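Local coordinates for protein dephospho-CoA kinase (Mycobacterium paratuberculosis, PDB 6N39) that probably phosphorylates the 3'-hydroxyl group of dephospho-CoA with ATP to give coenzyme A, the last step of coenzyme A biosynthesis, at residues 35-40 and 114-119; 55-60 and 89-94; 274-279 and 343-348; 281-286 and 326-331. All blocks are in the same frame, centred on the assembly; numbering follows the deposited sequence.

Contact 1 (35-40 and 114-119); sequences VIVDGD and SVVVED
The carbonyl oxygen of V37 draws three donors: D119 N at 3.0 Å, the weaker CA-H of E118, and a water, weakly held, that also binds G39 N and D119 O. This is the far rung of a parallel ladder that begins with V35 N on V115 O and runs on through V117 N to V35 O (2.7 Å) and V37 N to V117 O (2.8 Å). Valines and an isoleucine suit these strands because their branched CB favours extended backbone. On the face carrying V35, V37, V116 and E118, V37 CG2 meets V116 CG1 at 3.6 Å, the tightest apolar touch between the strands. V37 CG1 lies alongside the E118 carboxylate, a buried charge paired with R11 and R103. On the other face, I36 CD1 comes back to V117 CB at 3.9 Å. Beyond it the carboxylates of D38 and D119 run side by side, both CG atoms anti to the backbone N (chi1 -173° and -175°). A water bridges D38 OD2 and D119 OD2, which stand 3.8 Å apart. D38 is also the N-cap of the next helix: its OD1 accepts weakly from D40 N and also bonds V41 N. D119 OD1 makes a salt bridge with K22, predicted to bind ATP, so this end of the ladder borders the P-loop. Strand 35-38 is the outermost of the five-stranded parallel sheet, strand 115-119 lies between it and strand 10-16, and I36 packs on helix 22-31.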
loop_
_atom_site.group_PDB
_atom_site.type_symbol
_atom_site.label_atom_id
_atom_site.label_comp_id
_atom_site.label_asym_id
_atom_site.label_seq_id
_atom_site.Cartn_x
_atom_site.Cartn_y
_atom_site.Cartn_z
ATOM N N VAL A 35 2.164 -12.740 14.382
ATOM C CA VAL A 35 1.642 -14.039 13.954
ATOM C C VAL A 35 2.121 -14.299 12.532
ATOM O O VAL A 35 1.828 -13.513 11.620
ATOM C CB VAL A 35 0.107 -14.076 14.017
ATOM C CG1 VAL A 35 -0.423 -15.374 13.411
ATOM C CG2 VAL A 35 -0.360 -13.907 15.458
ATOM N N ILE A 36 2.827 -15.415 12.332
ATOM C CA ILE A 36 3.419 -15.759 11.037
ATOM C C ILE A 36 2.503 -16.727 10.291
ATOM O O ILE A 36 2.282 -17.854 10.744
ATOM C CB ILE A 36 4.813 -16.389 11.207
ATOM C CG1 ILE A 36 5.743 -15.493 12.051
ATOM C CG2 ILE A 36 5.398 -16.726 9.825
ATOM C CD1 ILE A 36 5.739 -14.016 11.660
ATOM N N VAL A 37 2.017 -16.328 9.115
ATOM C CA VAL A 37 1.301 -17.229 8.220
ATOM C C VAL A 37 2.222 -17.540 7.045
ATOM O O VAL A 37 2.479 -16.680 6.193
ATOM C CB VAL A 37 -0.035 -16.636 7.750
ATOM C CG1 VAL A 37 -0.701 -17.565 6.739
ATOM C CG2 VAL A 37 -0.942 -16.422 8.944
ATOM N N ASP A 38 2.703 -18.778 6.984
ATOM C CA ASP A 38 3.653 -19.218 5.963
ATOM C C ASP A 38 2.962 -20.282 5.113
ATOM O O ASP A 38 2.824 -21.435 5.536
ATOM C CB ASP A 38 4.930 -19.738 6.625
ATOM C CG ASP A 38 6.039 -20.047 5.625
ATOM O OD1 ASP A 38 5.748 -20.553 4.527
ATOM O OD2 ASP A 38 7.215 -19.792 5.959
ATOM N N GLY A 39 2.535 -19.892 3.910
ATOM C CA GLY A 39 1.750 -20.792 3.080
ATOM C C GLY A 39 2.481 -22.073 2.720
ATOM O O GLY A 39 1.876 -23.147 2.657
ATOM N N ASP A 40 3.791 -21.984 2.478
ATOM C CA ASP A 40 4.542 -23.187 2.121
ATOM C C ASP A 40 4.645 -24.138 3.304
ATOM O O ASP A 40 4.517 -25.358 3.144
ATOM C CB ASP A 40 5.933 -22.811 1.611
ATOM C CG ASP A 40 5.894 -22.124 0.257
ATOM O OD1 ASP A 40 4.813 -22.083 -0.373
ATOM O OD2 ASP A 40 6.951 -21.624 -0.180
ATOM N N SER A 114 -3.640 -9.135 17.309
ATOM C CA SER A 114 -2.430 -9.600 16.647
ATOM C C SER A 114 -2.183 -8.855 15.335
ATOM O O SER A 114 -3.106 -8.350 14.682
ATOM C CB SER A 114 -2.524 -11.097 16.360
ATOM O OG SER A 114 -2.578 -11.846 17.556
ATOM N N VAL A 115 -0.905 -8.804 14.947
ATOM C CA VAL A 115 -0.493 -8.428 13.599
ATOM C C VAL A 115 -0.116 -9.705 12.860
ATOM O O VAL A 115 0.641 -10.529 13.389
ATOM C CB VAL A 115 0.691 -7.445 13.629
ATOM C CG1 VAL A 115 1.120 -7.107 12.207
ATOM C CG2 VAL A 115 0.346 -6.184 14.466
ATOM N N VAL A 116 -0.635 -9.880 11.645
ATOM C CA VAL A 116 -0.410 -11.096 10.864
ATOM C C VAL A 116 0.638 -10.786 9.805
ATOM O O VAL A 116 0.445 -9.889 8.980
ATOM C CB VAL A 116 -1.711 -11.602 10.212
ATOM C CG1 VAL A 116 -1.445 -12.847 9.352
ATOM C CG2 VAL A 116 -2.747 -11.918 11.275
ATOM N N VAL A 117 1.739 -11.527 9.814
ATOM C CA VAL A 117 2.770 -11.393 8.791
ATOM C C VAL A 117 2.675 -12.592 7.855
ATOM O O VAL A 117 2.851 -13.740 8.287
ATOM C CB VAL A 117 4.169 -11.288 9.418
ATOM C CG1 VAL A 117 5.248 -11.260 8.318
ATOM C CG2 VAL A 117 4.250 -10.050 10.286
ATOM N N GLU A 118 2.413 -12.343 6.571
ATOM C CA GLU A 118 2.230 -13.412 5.594
ATOM C C GLU A 118 3.449 -13.512 4.682
ATOM O O GLU A 118 3.734 -12.589 3.910
ATOM C CB GLU A 118 0.967 -13.178 4.767
ATOM C CG GLU A 118 -0.255 -12.883 5.602
ATOM C CD GLU A 118 -1.543 -13.294 4.912
ATOM O OE1 GLU A 118 -1.552 -14.366 4.262
ATOM O OE2 GLU A 118 -2.540 -12.547 5.026
ATOM N N ASP A 119 4.135 -14.649 4.752
ATOM C CA ASP A 119 5.295 -14.939 3.916
ATOM C C ASP A 119 4.803 -15.459 2.571
ATOM O O ASP A 119 4.278 -16.573 2.475
ATOM C CB ASP A 119 6.194 -15.955 4.616
ATOM C CG ASP A 119 7.499 -16.226 3.868
ATOM O OD1 ASP A 119 7.528 -16.165 2.619
ATOM O OD2 ASP A 119 8.505 -16.521 4.554
HETATM O O HOH W 1 1.587 -17.341 2.996
HETATM O O HOH W 2 8.299 -17.344 6.942
#

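Contact 2 (55-60 and 89-94); sequences AALVEA and QTLNGI
I94 is the bump of this helix pair, and A56, L57 and A60 line the hollow that receives it. Its two branches divide the work. I94 CD1, at the tip of the longer one, reaches in toward the other helix's backbone, 3.8 Å from A56 O, and lies 4.2 Å from A60 CB. I94 CG2 comes up to A56 CB at 4.1 Å. The alanines, one turn apart, make the hollow: a single methyl each leaves a shallow groove in which a long branched residue can lie. One wall is L57, whose CD2 methyl drops into the notch between the branches of I94, 3.7 Å from CG2 and 3.7 Å from CD1. The direction of the CB bond alone would mislead, for L57 starts off along the side of its helix and its isopropyl end swings back (chi1 -58°). L91 does the same from the opposite helix, and its CD1 closes on L57 CD2 at 3.7 Å. Leucine suits both sites, since its forked end can reach a neighbour that its CB does not face. Nearer the surface A60 CB meets T90 CG2 at 3.8 Å; threonine offers a methyl inward while its OG1 bonds weakly back to A86 O, just before the helix. L91 also leans on L77 and A81 of helix 74-83, a third helix. The segments run antiparallel at 160° with axes 10.3 Å apart, held by apolar side chains alone. Such a small all-helical bundle, inserted after the second strand of the kinase sheet, is consistent with the helical substrate-binding domain of dephospho-CoA kinases.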
loop_
_atom_site.group_PDB
_atom_site.type_symbol
_atom_site.label_atom_id
_atom_site.label_comp_id
_atom_site.label_asym_id
_atom_site.label_seq_id
_atom_site.Cartn_x
_atom_site.Cartn_y
_atom_site.Cartn_z
ATOM N N ALA A 55 -3.718 -38.825 2.721
ATOM C CA ALA A 55 -4.501 -39.988 2.311
ATOM C C ALA A 55 -5.340 -39.679 1.078
ATOM O O ALA A 55 -5.484 -40.526 0.185
ATOM C CB ALA A 55 -5.388 -40.464 3.462
ATOM N N ALA A 56 -5.891 -38.465 1.005
ATOM C CA ALA A 56 -6.687 -38.082 -0.156
ATOM C C ALA A 56 -5.861 -38.143 -1.438
ATOM O O ALA A 56 -6.332 -38.648 -2.466
ATOM C CB ALA A 56 -7.273 -36.682 0.042
ATOM N N LEU A 57 -4.623 -37.642 -1.395
ATOM C CA LEU A 57 -3.778 -37.663 -2.584
ATOM C C LEU A 57 -3.379 -39.085 -2.966
ATOM O O LEU A 57 -3.182 -39.375 -4.152
ATOM C CB LEU A 57 -2.533 -36.809 -2.359
ATOM C CG LEU A 57 -2.749 -35.340 -1.993
ATOM C CD1 LEU A 57 -1.549 -34.844 -1.210
ATOM C CD2 LEU A 57 -2.968 -34.484 -3.233
ATOM N N VAL A 58 -3.248 -39.978 -1.981
ATOM C CA VAL A 58 -2.952 -41.374 -2.283
ATOM C C VAL A 58 -4.069 -41.979 -3.124
ATOM O O VAL A 58 -3.816 -42.734 -4.070
ATOM C CB VAL A 58 -2.724 -42.166 -0.981
ATOM N N GLU A 59 -5.322 -41.645 -2.801
ATOM C CA GLU A 59 -6.446 -42.140 -3.588
ATOM C C GLU A 59 -6.396 -41.609 -5.015
ATOM O O GLU A 59 -6.601 -42.362 -5.976
ATOM C CB GLU A 59 -7.767 -41.753 -2.919
ATOM N N ALA A 60 -6.102 -40.320 -5.175
ATOM C CA ALA A 60 -6.144 -39.681 -6.485
ATOM C C ALA A 60 -4.956 -40.033 -7.374
ATOM O O ALA A 60 -5.047 -39.856 -8.595
ATOM C CB ALA A 60 -6.218 -38.159 -6.322
ATOM N N GLN A 89 -5.103 -29.761 -11.300
ATOM C CA GLN A 89 -6.397 -29.321 -10.785
ATOM C C GLN A 89 -6.854 -30.205 -9.629
ATOM O O GLN A 89 -7.350 -29.707 -8.613
ATOM C CB GLN A 89 -7.434 -29.314 -11.913
ATOM N N THR A 90 -6.704 -31.525 -9.773
ATOM C CA THR A 90 -7.062 -32.441 -8.687
ATOM C C THR A 90 -6.231 -32.160 -7.439
ATOM O O THR A 90 -6.762 -32.050 -6.321
ATOM C CB THR A 90 -6.865 -33.890 -9.138
ATOM O OG1 THR A 90 -7.728 -34.175 -10.248
ATOM C CG2 THR A 90 -7.164 -34.855 -7.993
ATOM N N LEU A 91 -4.914 -32.034 -7.624
ATOM C CA LEU A 91 -4.003 -31.721 -6.529
ATOM C C LEU A 91 -4.420 -30.451 -5.798
ATOM O O LEU A 91 -4.533 -30.444 -4.569
ATOM C CB LEU A 91 -2.582 -31.591 -7.081
ATOM C CG LEU A 91 -1.517 -30.914 -6.226
ATOM C CD1 LEU A 91 -1.224 -31.745 -4.989
ATOM C CD2 LEU A 91 -0.255 -30.696 -7.052
ATOM N N ASN A 92 -4.656 -29.364 -6.544
ATOM C CA ASN A 92 -5.061 -28.107 -5.918
ATOM C C ASN A 92 -6.397 -28.250 -5.197
ATOM O O ASN A 92 -6.550 -27.768 -4.074
ATOM C CB ASN A 92 -5.143 -26.990 -6.960
ATOM C CG ASN A 92 -3.785 -26.574 -7.488
ATOM O OD1 ASN A 92 -2.750 -27.082 -7.053
ATOM N ND2 ASN A 92 -3.783 -25.646 -8.442
ATOM N N GLY A 93 -7.377 -28.901 -5.826
ATOM C CA GLY A 93 -8.655 -29.098 -5.161
ATOM C C GLY A 93 -8.518 -29.840 -3.848
ATOM O O GLY A 93 -9.332 -29.654 -2.936
ATOM N N ILE A 94 -7.492 -30.682 -3.730
ATOM C CA ILE A 94 -7.241 -31.358 -2.459
ATOM C C ILE A 94 -6.537 -30.430 -1.474
ATOM O O ILE A 94 -6.948 -30.299 -0.314
ATOM C CB ILE A 94 -6.430 -32.644 -2.689
ATOM C CG1 ILE A 94 -7.298 -33.706 -3.362
ATOM C CG2 ILE A 94 -5.855 -33.146 -1.368
ATOM C CD1 ILE A 94 -6.577 -35.014 -3.615
#

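Contact 3 (274-279 and 343-348); sequences ITVESL and IRVDGW
I274 and I343 are paired in two parallel strands of the mixed sheet of the UPF0157 (GrpB) region, whose sequence family is grouped with the nucleotidyltransferases. Three backbone bonds join the strands: R344 N to I274 O at 3.0 Å, V276 N to R344 O at 2.9 Å, and D346 N to V276 O at 2.8 Å. Each of these carbonyls also takes a CA-H from the neighbouring strand, so each acceptor is used twice. The chain then turns, W348 N closing a type II turn on V345 O; G347 adopts the positive phi (91°) that glycine tolerates readily. Several polar groups find partners beyond the pair. The amide of Q351 serves both segments, its NE2 bonding T275 OG1 and its OE1 accepting from G347 N, while buried R344 is answered by D303 and Q273. S278 OG caps the next helix at A281 N.

Between these bonds the contacts are apolar. V276 CG1 meets I343 CG2 at 3.6 Å, beta-branched residues well fitted to buried strands. T275 turns its methyl across the strand ends, CG2 lying 3.6 Å from D346 CA, because CG2 is anti to the backbone N and OG1 takes the other branch. V345 CG2 packs on L279 CD2 at 4.0 Å. The indole of W348 has V345 CB over the centre of one face, while L279 CD1 touches its edge at CH2, 4.0 Å away and near the ring plane.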
loop_
_atom_site.group_PDB
_atom_site.type_symbol
_atom_site.label_atom_id
_atom_site.label_comp_id
_atom_site.label_asym_id
_atom_site.label_seq_id
_atom_site.Cartn_x
_atom_site.Cartn_y
_atom_site.Cartn_z
ATOM N N ILE A 274 -10.064 9.375 -4.528
ATOM C CA ILE A 274 -10.915 8.337 -5.098
ATOM C C ILE A 274 -12.188 9.005 -5.600
ATOM O O ILE A 274 -12.913 9.645 -4.816
ATOM C CB ILE A 274 -11.250 7.256 -4.058
ATOM C CG1 ILE A 274 -9.971 6.626 -3.477
ATOM C CG2 ILE A 274 -12.164 6.201 -4.676
ATOM C CD1 ILE A 274 -10.263 5.660 -2.312
ATOM N N THR A 275 -12.468 8.859 -6.899
ATOM C CA THR A 275 -13.709 9.343 -7.481
ATOM C C THR A 275 -14.757 8.237 -7.416
ATOM O O THR A 275 -14.500 7.118 -7.871
ATOM C CB THR A 275 -13.491 9.788 -8.937
ATOM O OG1 THR A 275 -12.611 10.921 -8.972
ATOM C CG2 THR A 275 -14.801 10.189 -9.570
ATOM N N VAL A 276 -15.922 8.540 -6.836
ATOM C CA VAL A 276 -17.011 7.573 -6.712
ATOM C C VAL A 276 -18.234 8.131 -7.420
ATOM O O VAL A 276 -18.256 9.282 -7.855
ATOM C CB VAL A 276 -17.347 7.228 -5.242
ATOM C CG1 VAL A 276 -16.134 6.592 -4.553
ATOM C CG2 VAL A 276 -17.795 8.497 -4.473
ATOM N N GLU A 277 -19.274 7.303 -7.521
ATOM C CA GLU A 277 -20.451 7.756 -8.248
ATOM C C GLU A 277 -21.468 8.469 -7.363
ATOM O O GLU A 277 -22.338 9.159 -7.903
ATOM C CB GLU A 277 -21.114 6.583 -8.972
ATOM C CG GLU A 277 -22.134 5.832 -8.176
ATOM C CD GLU A 277 -22.755 4.690 -8.967
ATOM O OE1 GLU A 277 -23.178 3.695 -8.338
ATOM O OE2 GLU A 277 -22.810 4.789 -10.216
ATOM N N SER A 278 -21.362 8.356 -6.036
ATOM C CA SER A 278 -22.323 8.946 -5.104
ATOM C C SER A 278 -21.720 8.925 -3.703
ATOM O O SER A 278 -20.752 8.209 -3.437
ATOM C CB SER A 278 -23.641 8.167 -5.097
ATOM O OG SER A 278 -23.394 6.919 -4.459
ATOM N N LEU A 279 -22.336 9.681 -2.788
ATOM C CA LEU A 279 -21.884 9.622 -1.399
ATOM C C LEU A 279 -22.267 8.296 -0.735
ATOM O O LEU A 279 -21.559 7.839 0.168
ATOM C CB LEU A 279 -22.437 10.812 -0.603
ATOM C CG LEU A 279 -21.902 12.216 -0.942
ATOM C CD1 LEU A 279 -22.665 13.298 -0.212
ATOM C CD2 LEU A 279 -20.415 12.320 -0.627
ATOM N N ILE A 343 -12.490 11.292 -0.846
ATOM C CA ILE A 343 -13.467 10.543 -1.632
ATOM C C ILE A 343 -14.507 11.545 -2.108
ATOM O O ILE A 343 -15.255 12.106 -1.290
ATOM C CB ILE A 343 -14.120 9.424 -0.817
ATOM C CG1 ILE A 343 -13.046 8.596 -0.091
ATOM C CG2 ILE A 343 -14.987 8.540 -1.722
ATOM C CD1 ILE A 343 -13.622 7.443 0.685
ATOM N N ARG A 344 -14.552 11.759 -3.426
ATOM C CA ARG A 344 -15.363 12.811 -4.023
ATOM C C ARG A 344 -16.180 12.244 -5.177
ATOM O O ARG A 344 -15.791 11.252 -5.809
ATOM C CB ARG A 344 -14.478 13.986 -4.508
ATOM C CG ARG A 344 -13.663 14.672 -3.366
ATOM C CD ARG A 344 -13.306 16.118 -3.781
ATOM N NE ARG A 344 -12.584 16.855 -2.745
ATOM C CZ ARG A 344 -11.268 16.821 -2.576
ATOM N NH1 ARG A 344 -10.513 16.066 -3.375
ATOM N NH2 ARG A 344 -10.705 17.544 -1.602
ATOM N N VAL A 345 -17.320 12.886 -5.440
ATOM C CA VAL A 345 -18.303 12.384 -6.395
ATOM C C VAL A 345 -17.962 12.880 -7.799
ATOM O O VAL A 345 -17.734 14.077 -8.009
ATOM C CB VAL A 345 -19.725 12.815 -5.990
ATOM C CG1 VAL A 345 -20.753 12.376 -7.056
ATOM C CG2 VAL A 345 -20.101 12.230 -4.606
ATOM N N ASP A 346 -17.969 11.957 -8.756
ATOM C CA ASP A 346 -17.763 12.178 -10.189
ATOM C C ASP A 346 -18.478 13.423 -10.711
ATOM O O ASP A 346 -19.709 13.479 -10.730
ATOM C CB ASP A 346 -18.282 10.938 -10.938
ATOM C CG ASP A 346 -17.911 10.938 -12.436
ATOM O OD1 ASP A 346 -16.889 11.551 -12.798
ATOM O OD2 ASP A 346 -18.659 10.330 -13.238
ATOM N N GLY A 347 -17.710 14.414 -11.171
ATOM C CA GLY A 347 -18.259 15.614 -11.763
ATOM C C GLY A 347 -18.517 16.764 -10.796
ATOM O O GLY A 347 -18.648 17.908 -11.239
ATOM N N TRP A 348 -18.603 16.503 -9.495
ATOM C CA TRP A 348 -18.830 17.592 -8.547
ATOM C C TRP A 348 -17.621 18.532 -8.507
ATOM O O TRP A 348 -16.497 18.120 -8.802
ATOM C CB TRP A 348 -19.107 17.040 -7.154
ATOM C CG TRP A 348 -20.466 16.385 -7.018
ATOM C CD1 TRP A 348 -21.326 16.012 -8.032
ATOM C CD2 TRP A 348 -21.088 15.984 -5.796
ATOM N NE1 TRP A 348 -22.454 15.422 -7.499
ATOM C CE2 TRP A 348 -22.329 15.387 -6.130
ATOM C CE3 TRP A 348 -20.715 16.072 -4.445
ATOM C CZ2 TRP A 348 -23.210 14.898 -5.158
ATOM C CZ3 TRP A 348 -21.590 15.570 -3.474
ATOM C CH2 TRP A 348 -22.824 14.991 -3.840
#

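Contact 4 (281-286 and 326-331); sequences AADELV and HKRIHA. With ACT (acetate ion), chain E.
D283 and R328 meet at a site that binds an acetate, probably from the crystallisation liquor, where helix 279-284 packs over the outermost strand 328-331 of the UPF0157 sheet. R328 grips the aspartate side-on with two nitrogens. R328 NE donates to D283 OD1 at 2.7 Å and NH2 to OD2 at 3.2 Å; both meet the carboxylate on its syn side but somewhat out of its plane, the two flat groups being 29° apart. R328 CG rests 3.9 Å from A282 CB, alanine being small enough to allow this, and the bend at chi2 (-68°) beyond it leads the chain past that methyl to D283 and the acetate.

The other edge of the guanidinium holds the acetate: R328 NH2 bonds OXT at 2.7 Å and NH1 bonds O at 3.0 Å. H326 ND1 donates to that same acetate O, 2.7 Å away and nearly straight at 175°, in the plane of its ring. R328 NH1 also donates to K327 O. H330 puts its CE1 edge 4.1 Å from V286 CA, and a water joins its NE2 to A282 O; its ND1 is bonded to Y294 O. D283 OD1 also pairs with R296.

All five N-H groups of R328 are thus engaged, which fixes the guanidinium in rotation. Its NH1/NH2 edge and H326 ND1 offer three N-H groups to the acetate, consistent with a site that can take a small anion.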
loop_
_atom_site.group_PDB
_atom_site.type_symbol
_atom_site.label_atom_id
_atom_site.label_comp_id
_atom_site.label_asym_id
_atom_site.label_seq_id
_atom_site.Cartn_x
_atom_site.Cartn_y
_atom_site.Cartn_z
ATOM N N ALA A 281 -21.992 5.355 -2.144
ATOM C CA ALA A 281 -20.860 4.484 -2.461
ATOM C C ALA A 281 -19.645 4.803 -1.586
ATOM O O ALA A 281 -18.961 3.892 -1.072
ATOM C CB ALA A 281 -20.521 4.624 -3.948
ATOM N N ALA A 282 -19.359 6.096 -1.405
ATOM C CA ALA A 282 -18.304 6.492 -0.482
ATOM C C ALA A 282 -18.530 5.880 0.895
ATOM O O ALA A 282 -17.594 5.387 1.533
ATOM C CB ALA A 282 -18.229 8.018 -0.380
ATOM N N ASP A 283 -19.776 5.880 1.359
ATOM C CA ASP A 283 -20.041 5.353 2.692
ATOM C C ASP A 283 -19.878 3.836 2.727
ATOM O O ASP A 283 -19.527 3.275 3.773
ATOM C CB ASP A 283 -21.440 5.784 3.158
ATOM C CG ASP A 283 -21.471 7.252 3.615
ATOM O OD1 ASP A 283 -20.398 7.808 3.936
ATOM O OD2 ASP A 283 -22.556 7.851 3.677
ATOM N N GLU A 284 -20.100 3.162 1.593
ATOM C CA GLU A 284 -19.797 1.732 1.525
ATOM C C GLU A 284 -18.299 1.457 1.637
ATOM O O GLU A 284 -17.902 0.314 1.892
ATOM C CB GLU A 284 -20.323 1.130 0.212
ATOM C CG GLU A 284 -21.840 1.049 0.105
ATOM C CD GLU A 284 -22.314 0.478 -1.242
ATOM O OE1 GLU A 284 -21.470 0.088 -2.087
ATOM O OE2 GLU A 284 -23.537 0.425 -1.452
ATOM N N LEU A 285 -17.458 2.462 1.409
ATOM C CA LEU A 285 -16.015 2.190 1.472
ATOM C C LEU A 285 -15.399 2.150 2.888
ATOM O O LEU A 285 -14.186 1.933 3.005
ATOM C CB LEU A 285 -15.261 3.222 0.633
ATOM C CG LEU A 285 -15.433 3.004 -0.881
ATOM C CD1 LEU A 285 -14.839 4.184 -1.655
ATOM C CD2 LEU A 285 -14.750 1.714 -1.309
ATOM N N VAL A 286 -16.160 2.329 3.970
ATOM C CA VAL A 286 -15.531 2.525 5.285
ATOM C C VAL A 286 -14.759 1.281 5.718
ATOM O O VAL A 286 -13.581 1.356 6.090
ATOM C CB VAL A 286 -16.582 2.920 6.340
ATOM C CG1 VAL A 286 -16.006 2.799 7.758
ATOM C CG2 VAL A 286 -17.077 4.332 6.078
ATOM N N HIS A 326 -19.855 18.396 -0.704
ATOM C CA HIS A 326 -19.652 17.348 0.294
ATOM C C HIS A 326 -18.692 16.282 -0.223
ATOM O O HIS A 326 -18.463 16.147 -1.430
ATOM C CB HIS A 326 -20.979 16.704 0.692
ATOM C CG HIS A 326 -21.851 17.604 1.508
ATOM N ND1 HIS A 326 -22.602 17.148 2.568
ATOM C CD2 HIS A 326 -22.064 18.940 1.441
ATOM C CE1 HIS A 326 -23.258 18.160 3.107
ATOM N NE2 HIS A 326 -22.948 19.260 2.443
ATOM N N LYS A 327 -18.115 15.534 0.721
ATOM C CA LYS A 327 -17.124 14.501 0.440
ATOM C C LYS A 327 -16.986 13.604 1.667
ATOM O O LYS A 327 -17.641 13.810 2.701
ATOM C CB LYS A 327 -15.770 15.130 0.071
ATOM C CG LYS A 327 -15.065 15.819 1.254
ATOM C CD LYS A 327 -13.640 16.280 0.866
ATOM C CE LYS A 327 -12.803 16.658 2.090
ATOM N NZ LYS A 327 -11.422 17.079 1.697
ATOM N N ARG A 328 -16.128 12.593 1.543
ATOM C CA ARG A 328 -15.578 11.918 2.716
ATOM C C ARG A 328 -14.056 12.024 2.654
ATOM O O ARG A 328 -13.486 12.331 1.604
ATOM C CB ARG A 328 -16.020 10.432 2.805
ATOM C CG ARG A 328 -17.540 10.189 2.745
ATOM C CD ARG A 328 -18.303 10.696 3.972
ATOM N NE ARG A 328 -19.761 10.453 3.874
ATOM C CZ ARG A 328 -20.693 11.370 3.587
ATOM N NH1 ARG A 328 -20.368 12.645 3.360
ATOM N NH2 ARG A 328 -21.978 11.022 3.551
ATOM N N ILE A 329 -13.386 11.794 3.784
ATOM C CA ILE A 329 -11.926 11.805 3.794
ATOM C C ILE A 329 -11.442 10.809 4.841
ATOM O O ILE A 329 -11.980 10.729 5.949
ATOM C CB ILE A 329 -11.347 13.222 4.038
ATOM C CG1 ILE A 329 -9.799 13.204 4.074
ATOM C CG2 ILE A 329 -11.927 13.840 5.308
ATOM C CD1 ILE A 329 -9.156 14.651 4.323
ATOM N N HIS A 330 -10.477 9.991 4.443
ATOM C CA HIS A 330 -9.784 9.050 5.304
ATOM C C HIS A 330 -8.323 9.470 5.364
ATOM O O HIS A 330 -7.864 10.302 4.575
ATOM C CB HIS A 330 -9.873 7.616 4.753
ATOM C CG HIS A 330 -11.265 7.075 4.641
ATOM N ND1 HIS A 330 -11.640 5.883 5.222
ATOM C CD2 HIS A 330 -12.361 7.540 3.991
ATOM C CE1 HIS A 330 -12.915 5.648 4.957
ATOM N NE2 HIS A 330 -13.369 6.628 4.196
ATOM N N ALA A 331 -7.569 8.855 6.269
ATOM C CA ALA A 331 -6.126 9.080 6.235
ATOM C C ALA A 331 -5.416 7.831 6.727
ATOM O O ALA A 331 -6.005 6.984 7.403
ATOM C CB ALA A 331 -5.698 10.298 7.073
HETATM C C ACT E . -23.778 13.914 3.085
HETATM O O ACT E . -22.667 14.505 3.282
HETATM O OXT ACT E . -24.035 12.666 3.107
HETATM C CH3 ACT E . -25.005 14.874 2.754
HETATM O O HOH W 3 -16.261 7.013 3.605
#

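Overall arrangement
Contacts 1 and 2 belong to the kinase part, contacts 3 and 4 to the UPF0157 part; the centres of contacts 1 and 3 are about 36 Å apart. Contacts 1 and 3 are the sheet contacts, both parallel, partly buried and held by backbone bonds with valine and isoleucine between them. Contact 2 lies at the surface, nested in the chain loop closed by contact 1, and relies on apolar side chains. Contact 4 is likewise nested within contact 3 and shares its sheet, I343 N lying 2.8 Å from R328 O, yet it works through charge. Contact 1 alone of the four reaches the predicted ATP site.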